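Local coordinates for protein putative TetR-family transcriptional regulator (Bordetella parapertussis 12822, PDB 3CCY) that probably binds DNA at regulatory regions and controls transcription, most likely as a repressor of the TetR family, at residues D17-R22 and S49-Y54; M26-G31 and H109-T114; E75-V80 and I135-D140. One frame throughout, in Å; residues are numbered along the deposited sequence. Where two conformers were deposited one is given.

The three contacts run along an all-helical chain from its predicted DNA-binding end into its C-terminal domain. Contacts 1 and 2 share helix 15-29, lie with their centres about 17 Å apart and are on the same side of the chain's centre; contact 3 is on the opposite side, about 31 Å from contact 1 and 23 Å from contact 2, centre to centre. Contact 1 closes before contact 3 opens, whereas the segments of contact 2 alternate with those of both others. In effect, contact 1 packs the presumed DNA-binding domain internally, contact 2 joins it to helix 87-115, and contact 3 ties helix 58-81 to helix 122-145.

Contact 1: D17-R22 and S49-Y54; sequences DTIIER and SRLYHY
The backbones of 17-22, a regular helical segment, and 49-54, a turn-like segment with largely helical angles, come nearest at I19 and L51, whose CA atoms are 7.6 Å apart. I19 carries the whole contact from the helix side, with its CA-CB bond directed toward the other segment and its two branches sent to different partners. The longer branch ends in CD1, which lies 3.6 Å from CD2 of Y54 and also approaches CG and CE2, so the methyl meets the CG-CD2-CE2 side of the ring obliquely. The two side chains cross at about a right angle. With CG1 placed beside the backbone N (chi1 -58°), the shorter branch CG2 is left anti to that nitrogen, and it reaches toward the branch point of L51, with 4.4 Å between I19 CG2 and L51 CG. The Y54 ring is also covered on one face by H53 CD2. No hydrogen bond joins the segments; the contact is apolar and small, 129 Å² in all. I19 and L51 both also touch I40 on helix 37-43, and I19 reaches F55 as well. Y54 rests back on I15 and R16, so the end of the predicted helix-turn-helix motif packs against helix 15-29, with helix 37-43 filling in beside L51.

Contact 2: M26-G31 and H109-T114; sequences MFARQG and HVVMLT
V111 lays its CG2 methyl against the CB methylene of F27, at the root of its side chain, 3.7 Å away, and the same methyl sits 4.0 Å from the backbone N of A28 and 4.1 Å from A28 CB. One branch of the valine thus covers the junction between two consecutive residues of helix 15-29. Its placement follows from the first torsion: CG1 stands anti to the backbone N (chi1 173°), which leaves CG2 beside that nitrogen and facing the other helix. A28 CB is shared between two valines, for V110 CG1 meets it at 4.0 Å, with V110 CB hardly farther off. The small alanine side chain lets the backbones approach closely, and the CA atoms of A28 and V111 are only 5.7 Å apart. F27 starts out toward helix 87-115, but its ring turns away, so the touching is done by CB and the aromatic group goes to other company: Y32, whose ring meets it with planes at about 55°, and M65 on helix 58-81. V111 also packs on L62, M65 and L66 of that helix, making a three-helix junction between the DNA-binding domain and the C-terminal domain. At the border of this apolar patch the guanidinium of R29 has A28 CB at its edge and forms a salt bridge with D107, one turn before V111 on helix 87-115. Across the two segments there are no hydrogen bonds, and the side-chain contacts are all between aliphatic carbons; the contact therefore depends on shape and burial, while R29 and D107 supply a polar link between the same two helices at its margin.

Contact 3: E75-V80 and I135-D140; sequences ERCRQV and IAYVRD
One directed polar bond crosses between these helices: R78 NE donates to the phenol oxygen of Y137 at 2.8 Å, with an N-H...O angle of 148°. The oxygen lies at the edge of the guanidinium, 15° out of its plane, and the planes of that group and the phenol ring are 76° apart. R78 starts to one side of the tyrosine, and its far end swings in to meet the hydroxyl through a chain extended as far as NE, so that its aliphatic part also runs past the end of the ring, with CG 3.8 Å from Y137 CZ.

The salt bridge that steadies R78 lies within 75-80. R78 NH2 pairs with E75 OE2 at 3.0 Å; the acceptor lies practically in the guanidinium plane, although the arginine comes from above the plane of the carboxylate. Two bonds, to E75 at NH2 and to Y137 at NE, probably restrict the rotation of the guanidinium. A weak, long ion pair reaches from R78 to E133, one turn before Y137.

Apolar contact comes from C77, whose CB is 3.9 Å from Y137 CD2 and meets the ring obliquely. Y137, directed toward helix 58-81, reaches across to that helix between L74 and L81, touching both, with its hydroxyl at R78. On the inner side, C77 and V138 both pack on F98 of helix 87-115. The arrangement belongs to the helical bundle of a TetR-type regulator, in which helix 58-81 extends from the DNA-binding domain to pack against C-terminal-domain helices.

Contact 1: D17-R22 and S49-Y54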
# COMPACT_ATOMS: atom_id res chain seq x y z
N ASP A 17 19.84 2.25 -20.02
CA ASP A 17 18.88 2.95 -19.17
C ASP A 17 17.54 3.20 -19.85
O ASP A 17 16.54 3.41 -19.18
CB ASP A 17 19.45 4.28 -18.67
CG ASP A 17 20.97 4.31 -18.68
OD1 ASP A 17 21.61 3.40 -18.10
OD2 ASP A 17 21.52 5.25 -19.30
N THR A 18 17.53 3.20 -21.18
CA THR A 18 16.28 3.32 -21.93
C THR A 18 15.43 2.07 -21.71
O THR A 18 14.23 2.17 -21.45
CB THR A 18 16.52 3.55 -23.43
OG1 THR A 18 17.57 4.51 -23.61
CG2 THR A 18 15.25 4.05 -24.12
N ILE A 19 16.07 0.90 -21.80
CA ILE A 19 15.42 -0.38 -21.52
C ILE A 19 14.85 -0.35 -20.10
O ILE A 19 13.66 -0.57 -19.91
CB ILE A 19 16.40 -1.57 -21.70
CG1 ILE A 19 16.96 -1.59 -23.13
CG2 ILE A 19 15.72 -2.90 -21.37
CD1 ILE A 19 18.36 -2.15 -23.22
N ILE A 20 15.71 -0.05 -19.13
CA ILE A 20 15.33 0.08 -17.73
C ILE A 20 14.19 1.08 -17.54
O ILE A 20 13.21 0.78 -16.86
CB ILE A 20 16.55 0.47 -16.84
CG1 ILE A 20 17.58 -0.66 -16.78
CG2 ILE A 20 16.10 0.85 -15.43
CD1 ILE A 20 17.15 -1.84 -15.90
N GLU A 21 14.32 2.25 -18.17
CA GLU A 21 13.33 3.33 -18.11
C GLU A 21 11.98 2.88 -18.67
O GLU A 21 10.93 3.09 -18.05
CB GLU A 21 13.83 4.56 -18.89
CG GLU A 21 13.10 5.89 -18.59
CD GLU A 21 13.74 7.10 -19.31
OE1 GLU A 21 13.56 8.25 -18.82
OE2 GLU A 21 14.42 6.92 -20.36
N ARG A 22 12.02 2.24 -19.84
CA ARG A 22 10.81 1.84 -20.55
C ARG A 22 10.13 0.63 -19.88
O ARG A 22 8.90 0.57 -19.80
CB ARG A 22 11.11 1.60 -22.04
CG ARG A 22 10.17 2.34 -22.98
CD ARG A 22 10.71 3.71 -23.40
NE ARG A 22 11.24 3.68 -24.77
CZ ARG A 22 11.77 4.72 -25.41
NH1 ARG A 22 11.85 5.92 -24.83
NH2 ARG A 22 12.22 4.57 -26.65
N SER A 49 16.33 -9.20 -30.05
CA SER A 49 17.74 -9.59 -29.94
C SER A 49 18.55 -8.62 -29.06
O SER A 49 19.26 -9.11 -28.14
CB SER A 49 18.38 -9.69 -31.34
OG SER A 49 17.48 -10.25 -32.29
N ARG A 50 18.42 -7.31 -29.44
CA ARG A 50 19.29 -6.28 -28.87
C ARG A 50 19.13 -6.05 -27.36
O ARG A 50 19.98 -5.42 -26.73
CB ARG A 50 19.12 -4.97 -29.65
CG ARG A 50 19.48 -5.08 -31.13
CD ARG A 50 19.76 -3.72 -31.77
NE ARG A 50 20.95 -3.07 -31.21
CZ ARG A 50 20.92 -2.09 -30.30
NH1 ARG A 50 22.05 -1.57 -29.84
NH2 ARG A 50 19.76 -1.64 -29.84
N LEU A 51 18.05 -6.57 -26.78
CA LEU A 51 17.86 -6.51 -25.32
C LEU A 51 18.86 -7.38 -24.57
O LEU A 51 19.34 -7.00 -23.50
CB LEU A 51 16.45 -6.93 -24.93
CG LEU A 51 15.45 -5.83 -24.58
CD1 LEU A 51 15.05 -5.06 -25.83
CD2 LEU A 51 14.24 -6.46 -23.93
N TYR A 52 19.18 -8.53 -25.15
CA TYR A 52 20.03 -9.51 -24.50
C TYR A 52 21.48 -9.16 -24.56
O TYR A 52 22.29 -9.80 -23.94
CB TYR A 52 19.78 -10.90 -25.03
CG TYR A 52 18.40 -11.40 -24.81
CD1 TYR A 52 17.40 -11.10 -25.67
CD2 TYR A 52 18.09 -12.18 -23.72
CE1 TYR A 52 16.15 -11.55 -25.46
CE2 TYR A 52 16.84 -12.62 -23.51
CZ TYR A 52 15.88 -12.31 -24.38
OH TYR A 52 14.62 -12.75 -24.18
N HIS A 53 21.79 -8.12 -25.31
CA HIS A 53 23.12 -7.50 -25.36
C HIS A 53 23.44 -6.83 -24.02
O HIS A 53 24.60 -6.63 -23.68
CB HIS A 53 23.18 -6.48 -26.51
CG HIS A 53 24.56 -6.03 -26.87
ND1 HIS A 53 25.31 -6.62 -27.87
CD2 HIS A 53 25.33 -5.03 -26.38
CE1 HIS A 53 26.48 -6.02 -27.97
NE2 HIS A 53 26.52 -5.04 -27.08
N TYR A 54 22.39 -6.50 -23.26
CA TYR A 54 22.53 -5.81 -21.98
C TYR A 54 21.99 -6.61 -20.80
O TYR A 54 22.45 -6.44 -19.67
CB TYR A 54 21.87 -4.43 -22.03
CG TYR A 54 22.22 -3.64 -23.27
CD1 TYR A 54 23.40 -2.90 -23.35
CD2 TYR A 54 21.37 -3.64 -24.37
CE1 TYR A 54 23.72 -2.18 -24.50
CE2 TYR A 54 21.68 -2.92 -25.53
CZ TYR A 54 22.86 -2.20 -25.58
OH TYR A 54 23.16 -1.49 -26.73

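Contact 2: M26-G31 and H109-T114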
# COMPACT_ATOMS: atom_id res chain seq x y z
N MSE A 26 6.25 0.09 -17.91
CA MSE A 26 5.29 -0.98 -18.15
C MSE A 26 5.00 -1.85 -16.93
O MSE A 26 3.83 -2.16 -16.66
CB MSE A 26 5.73 -1.83 -19.33
CG MSE A 26 5.33 -1.20 -20.65
SE MSE A 26 5.86 -2.22 -22.19
CE MSE A 26 7.78 -1.83 -22.13
N PHE A 27 6.04 -2.23 -16.19
CA PHE A 27 5.89 -3.01 -14.96
C PHE A 27 4.98 -2.29 -13.95
O PHE A 27 4.33 -2.94 -13.12
CB PHE A 27 7.24 -3.27 -14.28
CG PHE A 27 8.19 -4.17 -15.06
CD1 PHE A 27 7.74 -4.95 -16.12
CD2 PHE A 27 9.52 -4.26 -14.68
CE1 PHE A 27 8.63 -5.78 -16.81
CE2 PHE A 27 10.41 -5.09 -15.35
CZ PHE A 27 9.96 -5.85 -16.43
N ALA A 28 4.99 -0.95 -14.00
CA ALA A 28 4.21 -0.11 -13.08
C ALA A 28 2.76 0.15 -13.52
O ALA A 28 1.91 0.40 -12.66
CB ALA A 28 4.95 1.21 -12.78
N ARG A 29 2.47 0.11 -14.83
CA ARG A 29 1.07 0.15 -15.29
C ARG A 29 0.44 -1.25 -15.20
O ARG A 29 -0.31 -1.52 -14.26
CB ARG A 29 0.90 0.68 -16.73
CG ARG A 29 1.76 1.87 -17.14
CD ARG A 29 1.46 3.14 -16.35
NE ARG A 29 2.44 4.18 -16.64
CZ ARG A 29 3.62 4.30 -16.04
NH1 ARG A 29 3.98 3.45 -15.08
NH2 ARG A 29 4.46 5.28 -16.38
N GLN A 30 0.76 -2.13 -16.16
CA GLN A 30 0.16 -3.48 -16.24
C GLN A 30 0.79 -4.54 -15.33
O GLN A 30 0.16 -5.56 -15.05
CB GLN A 30 0.11 -4.01 -17.68
CG GLN A 30 1.44 -4.04 -18.42
CD GLN A 30 1.56 -2.90 -19.42
OE1 GLN A 30 1.31 -1.73 -19.09
NE2 GLN A 30 1.95 -3.23 -20.65
N GLY A 31 2.03 -4.30 -14.89
CA GLY A 31 2.71 -5.23 -14.00
C GLY A 31 3.76 -6.10 -14.68
O GLY A 31 3.92 -6.06 -15.91
N HIS A 109 9.86 3.56 -8.20
CA HIS A 109 9.30 3.53 -6.83
C HIS A 109 8.13 2.53 -6.73
O HIS A 109 8.14 1.59 -5.92
CB HIS A 109 8.83 4.94 -6.48
CG HIS A 109 8.70 5.22 -5.01
ND1 HIS A 109 7.52 5.04 -4.31
CD2 HIS A 109 9.60 5.72 -4.12
CE1 HIS A 109 7.70 5.41 -3.05
NE2 HIS A 109 8.95 5.84 -2.91
N VAL A 110 7.12 2.72 -7.57
CA VAL A 110 5.99 1.78 -7.63
C VAL A 110 6.50 0.34 -7.79
O VAL A 110 6.06 -0.56 -7.05
CB VAL A 110 4.98 2.14 -8.76
CG1 VAL A 110 3.89 1.07 -8.90
CG2 VAL A 110 4.36 3.51 -8.53
N VAL A 111 7.44 0.12 -8.71
CA VAL A 111 7.99 -1.23 -8.96
C VAL A 111 8.67 -1.83 -7.69
O VAL A 111 8.51 -3.03 -7.43
CB VAL A 111 8.91 -1.28 -10.25
CG1 VAL A 111 9.59 -2.62 -10.40
CG2 VAL A 111 8.09 -1.03 -11.52
N MSE A 112 9.39 -1.00 -6.93
CA MSE A 112 9.94 -1.44 -5.65
C MSE A 112 8.80 -1.91 -4.73
O MSE A 112 8.77 -3.08 -4.32
CB MSE A 112 10.77 -0.34 -4.97
CG MSE A 112 11.63 -0.79 -3.77
SE MSE A 112 13.00 -2.16 -4.17
CE MSE A 112 11.96 -3.77 -3.81
N LEU A 113 7.85 -1.01 -4.47
CA LEU A 113 6.68 -1.26 -3.60
C LEU A 113 5.75 -2.36 -4.07
O LEU A 113 4.84 -2.74 -3.33
CB LEU A 113 5.88 0.04 -3.40
CG LEU A 113 6.67 1.22 -2.80
CD1 LEU A 113 5.84 2.48 -2.65
CD2 LEU A 113 7.33 0.84 -1.44
N THR A 114 5.96 -2.91 -5.26
CA THR A 114 4.93 -3.74 -5.91
C THR A 114 5.41 -5.05 -6.54
O THR A 114 4.62 -6.00 -6.66
CB THR A 114 4.15 -2.88 -6.98
OG1 THR A 114 3.06 -2.21 -6.34
CG2 THR A 114 3.63 -3.72 -8.16

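Contact 3: E75-V80 and I135-D140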
# COMPACT_ATOMS: atom_id res chain seq x y z
N GLU A 75 21.72 5.39 0.07
CA GLU A 75 22.83 6.34 0.12
C GLU A 75 22.30 7.72 0.47
O GLU A 75 22.86 8.38 1.32
CB GLU A 75 23.62 6.40 -1.19
CG GLU A 75 25.15 6.61 -1.03
CD GLU A 75 25.70 6.89 0.42
OE1 GLU A 75 25.71 8.08 0.86
OE2 GLU A 75 26.17 5.91 1.10
N ARG A 76 21.19 8.12 -0.15
CA ARG A 76 20.67 9.46 0.11
C ARG A 76 20.18 9.63 1.53
O ARG A 76 20.37 10.70 2.11
CB ARG A 76 19.71 9.89 -0.99
CG ARG A 76 20.50 9.99 -2.32
CD ARG A 76 19.66 10.29 -3.51
NE ARG A 76 19.10 11.63 -3.45
CZ ARG A 76 18.06 12.03 -4.16
NH1 ARG A 76 17.49 11.20 -5.02
NH2 ARG A 76 17.58 13.25 -3.99
N CYS A 77 19.58 8.58 2.09
CA CYS A 77 19.20 8.53 3.51
C CYS A 77 20.39 8.75 4.43
O CYS A 77 20.29 9.43 5.45
CB CYS A 77 18.61 7.16 3.87
SG CYS A 77 16.89 6.96 3.56
N ARG A 78 21.49 8.08 4.12
CA ARG A 78 22.69 8.23 4.91
C ARG A 78 23.19 9.67 4.91
O ARG A 78 23.54 10.19 5.97
CB ARG A 78 23.80 7.29 4.41
CG ARG A 78 23.54 5.85 4.79
CD ARG A 78 24.67 4.90 4.27
NE ARG A 78 24.05 3.58 4.08
CZ ARG A 78 23.98 2.95 2.91
NH1 ARG A 78 23.39 1.75 2.85
NH2 ARG A 78 24.52 3.49 1.80
N GLN A 79 23.21 10.31 3.74
CA GLN A 79 23.64 11.71 3.65
C GLN A 79 22.75 12.60 4.53
O GLN A 79 23.24 13.51 5.18
CB GLN A 79 23.60 12.26 2.23
CG GLN A 79 24.41 11.54 1.19
CD GLN A 79 23.99 11.95 -0.24
OE1 GLN A 79 24.00 13.14 -0.59
NE2 GLN A 79 23.62 10.96 -1.06
N VAL A 80 21.45 12.34 4.53
CA VAL A 80 20.54 13.04 5.42
C VAL A 80 20.88 12.76 6.89
O VAL A 80 21.00 13.70 7.69
CB VAL A 80 19.06 12.69 5.11
CG1 VAL A 80 18.13 13.21 6.19
CG2 VAL A 80 18.63 13.29 3.77
N ILE A 135 13.97 0.75 6.41
CA ILE A 135 13.05 0.75 7.53
C ILE A 135 13.77 1.06 8.86
O ILE A 135 13.28 1.86 9.67
CB ILE A 135 12.31 -0.61 7.58
CG1 ILE A 135 11.44 -0.75 6.32
CG2 ILE A 135 11.48 -0.78 8.89
CD1 ILE A 135 10.72 -2.03 6.20
N ALA A 136 14.93 0.43 9.07
CA ALA A 136 15.73 0.60 10.29
C ALA A 136 16.11 2.08 10.46
O ALA A 136 16.02 2.63 11.57
CB ALA A 136 16.97 -0.29 10.29
N TYR A 137 16.50 2.73 9.38
CA TYR A 137 16.85 4.14 9.45
C TYR A 137 15.67 4.96 10.01
O TYR A 137 15.86 5.85 10.83
CB TYR A 137 17.26 4.70 8.08
CG TYR A 137 18.64 4.29 7.61
CD1 TYR A 137 19.67 4.11 8.52
CD2 TYR A 137 18.93 4.13 6.24
CE1 TYR A 137 20.95 3.76 8.10
CE2 TYR A 137 20.24 3.78 5.80
CZ TYR A 137 21.23 3.59 6.75
OH TYR A 137 22.52 3.22 6.41
N VAL A 138 14.46 4.67 9.54
CA VAL A 138 13.29 5.44 9.94
C VAL A 138 12.92 5.11 11.40
O VAL A 138 12.61 6.00 12.19
CB VAL A 138 12.09 5.13 9.02
CG1 VAL A 138 10.77 5.77 9.60
CG2 VAL A 138 12.40 5.68 7.58
N ARG A 139 12.95 3.82 11.73
CA ARG A 139 12.63 3.37 13.08
C ARG A 139 13.54 4.04 14.09
O ARG A 139 13.06 4.59 15.09
CB ARG A 139 12.78 1.87 13.23
CG ARG A 139 12.30 1.35 14.61
CD ARG A 139 13.03 0.08 15.03
NE ARG A 139 14.31 0.38 15.69
CZ ARG A 139 14.63 -0.01 16.92
NH1 ARG A 139 13.78 -0.73 17.67
NH2 ARG A 139 15.81 0.33 17.41
N ASP A 140 14.84 3.98 13.81
CA ASP A 140 15.85 4.54 14.69
C ASP A 140 15.67 6.06 14.80
O ASP A 140 15.84 6.61 15.88
CB ASP A 140 17.26 4.19 14.23
CG ASP A 140 17.59 2.69 14.40
OD1 ASP A 140 16.77 1.92 14.91
OD2 ASP A 140 18.72 2.30 14.01